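Local coordinates for glucose-binding protein (Thermus thermophilus HB27, PDB 2B3F) that binds galactose or glucose and probably hands the sugar to a binding-protein-dependent transport system, at residues E165-Q170 against N239-W244. Residues are numbered along the deposited sequence; the frame is centred on the assembly and turned at random.
Unlike the reference sequence in segment 239-244: Ile240 (reference Val). With GAL (beta-D-galactopyranose), chain G.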
ATOM      1  N   GLU A 165      -8.616   1.169 -11.822  1.00 14.17           N
ATOM      2  CA  GLU A 165      -9.703   1.820 -11.121  1.00 14.33           C
ATOM      3  C   GLU A 165      -9.255   2.983 -10.213  1.00 14.69           C
ATOM      4  O   GLU A 165      -8.060   3.202  -9.964  1.00 14.19           O
ATOM      5  CB  GLU A 165     -10.496   0.787 -10.310  1.00 14.55           C
ATOM      6  CG  GLU A 165      -9.703   0.128  -9.157  1.00 15.28           C
ATOM      7  CD  GLU A 165     -10.547  -0.805  -8.331  1.00 14.71           C
ATOM      8  OE1 GLU A 165     -11.619  -0.359  -7.846  1.00 16.05           O
ATOM      9  OE2 GLU A 165     -10.142  -1.973  -8.142  1.00 16.71           O
ATOM     10  N   ASN A 166     -10.247   3.718  -9.721  1.00 14.41           N
ATOM     11  CA  ASN A 166     -10.027   4.946  -8.982  1.00 14.00           C
ATOM     12  C   ASN A 166      -8.868   4.886  -7.985  1.00 13.37           C
ATOM     13  O   ASN A 166      -7.985   5.743  -8.037  1.00 13.52           O
ATOM     14  CB  ASN A 166     -11.320   5.358  -8.268  1.00 14.29           C
ATOM     15  CG  ASN A 166     -11.165   6.607  -7.422  1.00 16.78           C
ATOM     16  OD1 ASN A 166     -10.718   6.522  -6.283  1.00 18.58           O
ATOM     17  ND2 ASN A 166     -11.642   7.758  -7.931  1.00 19.24           N
ATOM     18  N   TRP A 167      -8.855   3.894  -7.110  1.00 13.03           N
ATOM     19  CA  TRP A 167      -7.765   3.896  -6.092  1.00 12.89           C
ATOM     20  C   TRP A 167      -6.384   3.831  -6.737  1.00 12.61           C
ATOM     21  O   TRP A 167      -5.426   4.389  -6.197  1.00 12.84           O
ATOM     22  CB  TRP A 167      -7.954   2.831  -5.016  1.00 12.31           C
ATOM     23  CG  TRP A 167      -7.611   1.466  -5.394  1.00 12.55           C
ATOM     24  CD1 TRP A 167      -8.459   0.488  -5.774  1.00 13.22           C
ATOM     25  CD2 TRP A 167      -6.297   0.886  -5.385  1.00 12.26           C
ATOM     26  NE1 TRP A 167      -7.769  -0.667  -6.042  1.00 14.39           N
ATOM     27  CE2 TRP A 167      -6.437  -0.454  -5.800  1.00 13.38           C
ATOM     28  CE3 TRP A 167      -5.022   1.371  -5.077  1.00 12.35           C
ATOM     29  CZ2 TRP A 167      -5.350  -1.324  -5.897  1.00 13.21           C
ATOM     30  CZ3 TRP A 167      -3.942   0.517  -5.191  1.00 12.42           C
ATOM     31  CH2 TRP A 167      -4.110  -0.818  -5.598  1.00 12.71           C
ATOM     32  N   THR A 168      -6.256   3.168  -7.891  1.00 11.73           N
ATOM     33  CA  THR A 168      -4.942   3.056  -8.559  1.00 12.54           C
ATOM     34  C   THR A 168      -4.515   4.393  -9.170  1.00 12.14           C
ATOM     35  O   THR A 168      -3.338   4.651  -9.395  1.00 12.75           O
ATOM     36  CB  THR A 168      -4.887   1.951  -9.647  1.00 12.84           C
ATOM     37  OG1 THR A 168      -5.572   2.390 -10.829  1.00 13.88           O
ATOM     38  CG2 THR A 168      -5.450   0.661  -9.157  1.00 13.31           C
ATOM     39  N   GLN A 169      -5.504   5.236  -9.472  1.00 13.18           N
ATOM     40  CA  GLN A 169      -5.232   6.586  -9.952  1.00 13.62           C
ATOM     41  C   GLN A 169      -4.723   7.447  -8.799  1.00 13.36           C
ATOM     42  O   GLN A 169      -3.787   8.211  -8.964  1.00 13.76           O
ATOM     43  CB  GLN A 169      -6.481   7.185 -10.585  1.00 14.07           C
ATOM     44  CG  GLN A 169      -7.008   6.377 -11.757  1.00 16.60           C
ATOM     45  CD  GLN A 169      -8.494   6.638 -12.038  1.00 18.32           C
ATOM     46  OE1 GLN A 169      -9.055   7.670 -11.624  1.00 20.73           O
ATOM     47  NE2 GLN A 169      -9.149   5.668 -12.692  1.00 20.46           N
ATOM     48  N   GLN A 170      -5.326   7.287  -7.629  1.00 13.11           N
ATOM     49  CA  GLN A 170      -4.818   7.918  -6.407  1.00 12.56           C
ATOM     50  C   GLN A 170      -3.397   7.436  -6.124  1.00 12.49           C
ATOM     51  O   GLN A 170      -2.535   8.222  -5.743  1.00 12.91           O
ATOM     52  CB  GLN A 170      -5.692   7.581  -5.222  1.00 12.77           C
ATOM     53  CG  GLN A 170      -7.168   8.041  -5.290  1.00 13.32           C
ATOM     54  CD  GLN A 170      -7.893   7.678  -4.011  1.00 13.60           C
ATOM     55  OE1 GLN A 170      -7.383   7.933  -2.920  1.00 15.19           O
ATOM     56  NE2 GLN A 170      -9.064   7.066  -4.128  1.00 15.93           N
ATOM     57  N   ASN A 239       3.862   0.611 -15.366  1.00 18.15           N
ATOM     58  CA  ASN A 239       2.754   0.689 -14.397  1.00 16.96           C
ATOM     59  C   ASN A 239       3.328   1.179 -13.072  1.00 16.56           C
ATOM     60  O   ASN A 239       4.392   0.734 -12.684  1.00 16.34           O
ATOM     61  CB  ASN A 239       2.099  -0.673 -14.218  1.00 16.54           C
ATOM     62  CG  ASN A 239       0.861  -0.628 -13.333  1.00 17.15           C
ATOM     63  OD1 ASN A 239      -0.069   0.188 -13.554  1.00 19.09           O
ATOM     64  ND2 ASN A 239       0.809  -1.529 -12.362  1.00 13.20           N
ATOM     65  N   ILE A 240       2.629   2.095 -12.403  1.00 15.01           N
ATOM     66  CA  ILE A 240       3.063   2.577 -11.071  1.00 14.78           C
ATOM     67  C   ILE A 240       2.181   1.870 -10.045  1.00 13.91           C
ATOM     68  O   ILE A 240       0.982   2.102 -10.001  1.00 13.17           O
ATOM     69  CB  ILE A 240       2.913   4.111 -10.925  1.00 15.50           C
ATOM     70  CG1 ILE A 240       3.706   4.879 -12.011  1.00 16.83           C
ATOM     71  CG2 ILE A 240       3.336   4.568  -9.528  1.00 15.59           C
ATOM     72  CD1 ILE A 240       5.172   4.564 -12.095  1.00 17.42           C
ATOM     73  N   MET A 241       2.751   0.999  -9.207  1.00 14.14           N
ATOM     74  CA  MET A 241       1.929   0.229  -8.283  1.00 13.77           C
ATOM     75  C   MET A 241       2.803  -0.315  -7.143  1.00 14.23           C
ATOM     76  O   MET A 241       4.017  -0.495  -7.319  1.00 13.76           O
ATOM     77  CB  MET A 241       1.255  -0.908  -9.051  1.00 13.89           C
ATOM     78  CG  MET A 241       0.294  -1.800  -8.284  1.00 14.10           C
ATOM     79  SD  MET A 241      -0.899  -0.885  -7.305  1.00 13.21           S
ATOM     80  CE  MET A 241      -1.674   0.236  -8.477  1.00 13.61           C
ATOM     81  N   GLY A 242       2.183  -0.572  -6.007  1.00 13.74           N
ATOM     82  CA  GLY A 242       2.898  -1.170  -4.882  1.00 13.54           C
ATOM     83  C   GLY A 242       3.464  -2.529  -5.213  1.00 13.50           C
ATOM     84  O   GLY A 242       3.012  -3.194  -6.154  1.00 13.80           O
ATOM     85  N   ASP A 243       4.417  -2.988  -4.404  1.00 13.95           N
ATOM     86  CA  ASP A 243       5.123  -4.228  -4.699  1.00 13.82           C
ATOM     87  C   ASP A 243       4.363  -5.523  -4.424  1.00 14.16           C
ATOM     88  O   ASP A 243       4.896  -6.622  -4.644  1.00 14.64           O
ATOM     89  CB  ASP A 243       6.563  -4.246  -4.129  1.00 14.53           C
ATOM     90  CG  ASP A 243       6.682  -3.781  -2.677  1.00 14.63           C
ATOM     91  OD1 ASP A 243       5.682  -3.652  -1.932  1.00 13.72           O
ATOM     92  OD2 ASP A 243       7.841  -3.512  -2.279  1.00 15.91           O
ATOM     93  N   TRP A 244       3.090  -5.415  -4.051  1.00 13.30           N
ATOM     94  CA  TRP A 244       2.195  -6.572  -4.199  1.00 13.58           C
ATOM     95  C   TRP A 244       2.193  -7.023  -5.677  1.00 13.36           C
ATOM     96  O   TRP A 244       1.888  -8.172  -5.986  1.00 14.37           O
ATOM     97  CB  TRP A 244       0.767  -6.280  -3.722  1.00 13.31           C
ATOM     98  CG  TRP A 244       0.191  -4.959  -4.146  1.00 13.71           C
ATOM     99  CD1 TRP A 244      -0.587  -4.694  -5.245  1.00 13.31           C
ATOM    100  CD2 TRP A 244       0.279  -3.726  -3.415  1.00 12.46           C
ATOM    101  NE1 TRP A 244      -0.957  -3.359  -5.252  1.00 12.05           N
ATOM    102  CE2 TRP A 244      -0.421  -2.746  -4.145  1.00 13.91           C
ATOM    103  CE3 TRP A 244       0.920  -3.351  -2.221  1.00 12.51           C
ATOM    104  CZ2 TRP A 244      -0.521  -1.422  -3.706  1.00 12.62           C
ATOM    105  CZ3 TRP A 244       0.829  -2.045  -1.800  1.00 13.17           C
ATOM    106  CH2 TRP A 244       0.113  -1.091  -2.524  1.00 13.72           C
TER
HETATM  107  C1  GAL G3310      -2.876  -2.383   0.048  1.00 11.43           C
HETATM  108  C2  GAL G3310      -2.489  -3.490   1.038  1.00 12.31           C
HETATM  109  C3  GAL G3310      -1.734  -4.623   0.357  1.00 11.16           C
HETATM  110  C4  GAL G3310      -2.492  -5.133  -0.870  1.00 12.13           C
HETATM  111  C5  GAL G3310      -2.915  -3.917  -1.730  1.00 12.53           C
HETATM  112  C6  GAL G3310      -3.709  -4.275  -2.997  1.00 11.86           C
HETATM  113  O1  GAL G3310      -3.626  -1.385   0.672  1.00 13.35           O
HETATM  114  O2  GAL G3310      -1.726  -2.913   2.110  1.00 11.86           O
HETATM  115  O3  GAL G3310      -1.535  -5.693   1.269  1.00 13.91           O
HETATM  116  O4  GAL G3310      -3.587  -5.878  -0.408  1.00 16.88           O
HETATM  117  O5  GAL G3310      -3.661  -2.984  -0.987  1.00 11.75           O
HETATM  118  O6  GAL G3310      -4.999  -4.695  -2.668  1.00 12.59           O
HETATM  119  O   HOH W   1      -1.377   3.019 -10.823  1.00 13.66           O
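Trp167 and Trp244 meet at a corner: NE1 of Trp244 lies at the edge of the Trp167 ring, near its plane, 4.1 Å from CH2. One face of Trp244 carries the galactose, with GAL C5 centred 3.6 Å above the ring. This is the CH-pi stacking usual in sugar-binding sites. The opposite face rests near its rim on Gly242 CA. Trp167 has Thr168 CG2 over the centre of one face. Met241 comes obliquely to the same indole, crossing it at about a right angle. Its SD is 3.6 Å from Trp167 CH2, a Met-aromatic contact. The chain leaves with CG anti to the backbone N (chi1 -177°), then bends at chi2 and chi3. The bends bring CE to Thr168 CB at 3.8 Å. An alanine in place of Trp244 would probably leave the galactose without its stacking platform and open a gap beside Trp167 CH2.

No direct hydrogen bond joins 165-170 to 239-244. A water bridges Thr168 O (2.9 Å) and Ile240 O (2.7 Å). Thr168 OG1 bonds back to Glu165 O, on a lone pair in the carbonyl plane, and so ties the side chain to the helix start.

Trp167 lies behind the pocket and touches Ala42, a galactose-binding residue. Trp224, His119 and His348, also of the pocket, pack edge-to-face with Trp244. The contact is buried. It sets the first turn of helix 166-190 against the segment that runs from strand 238-240 into helix 244-252, with helix 224-233 touching Thr168 and helix 354-370 touching Gln169.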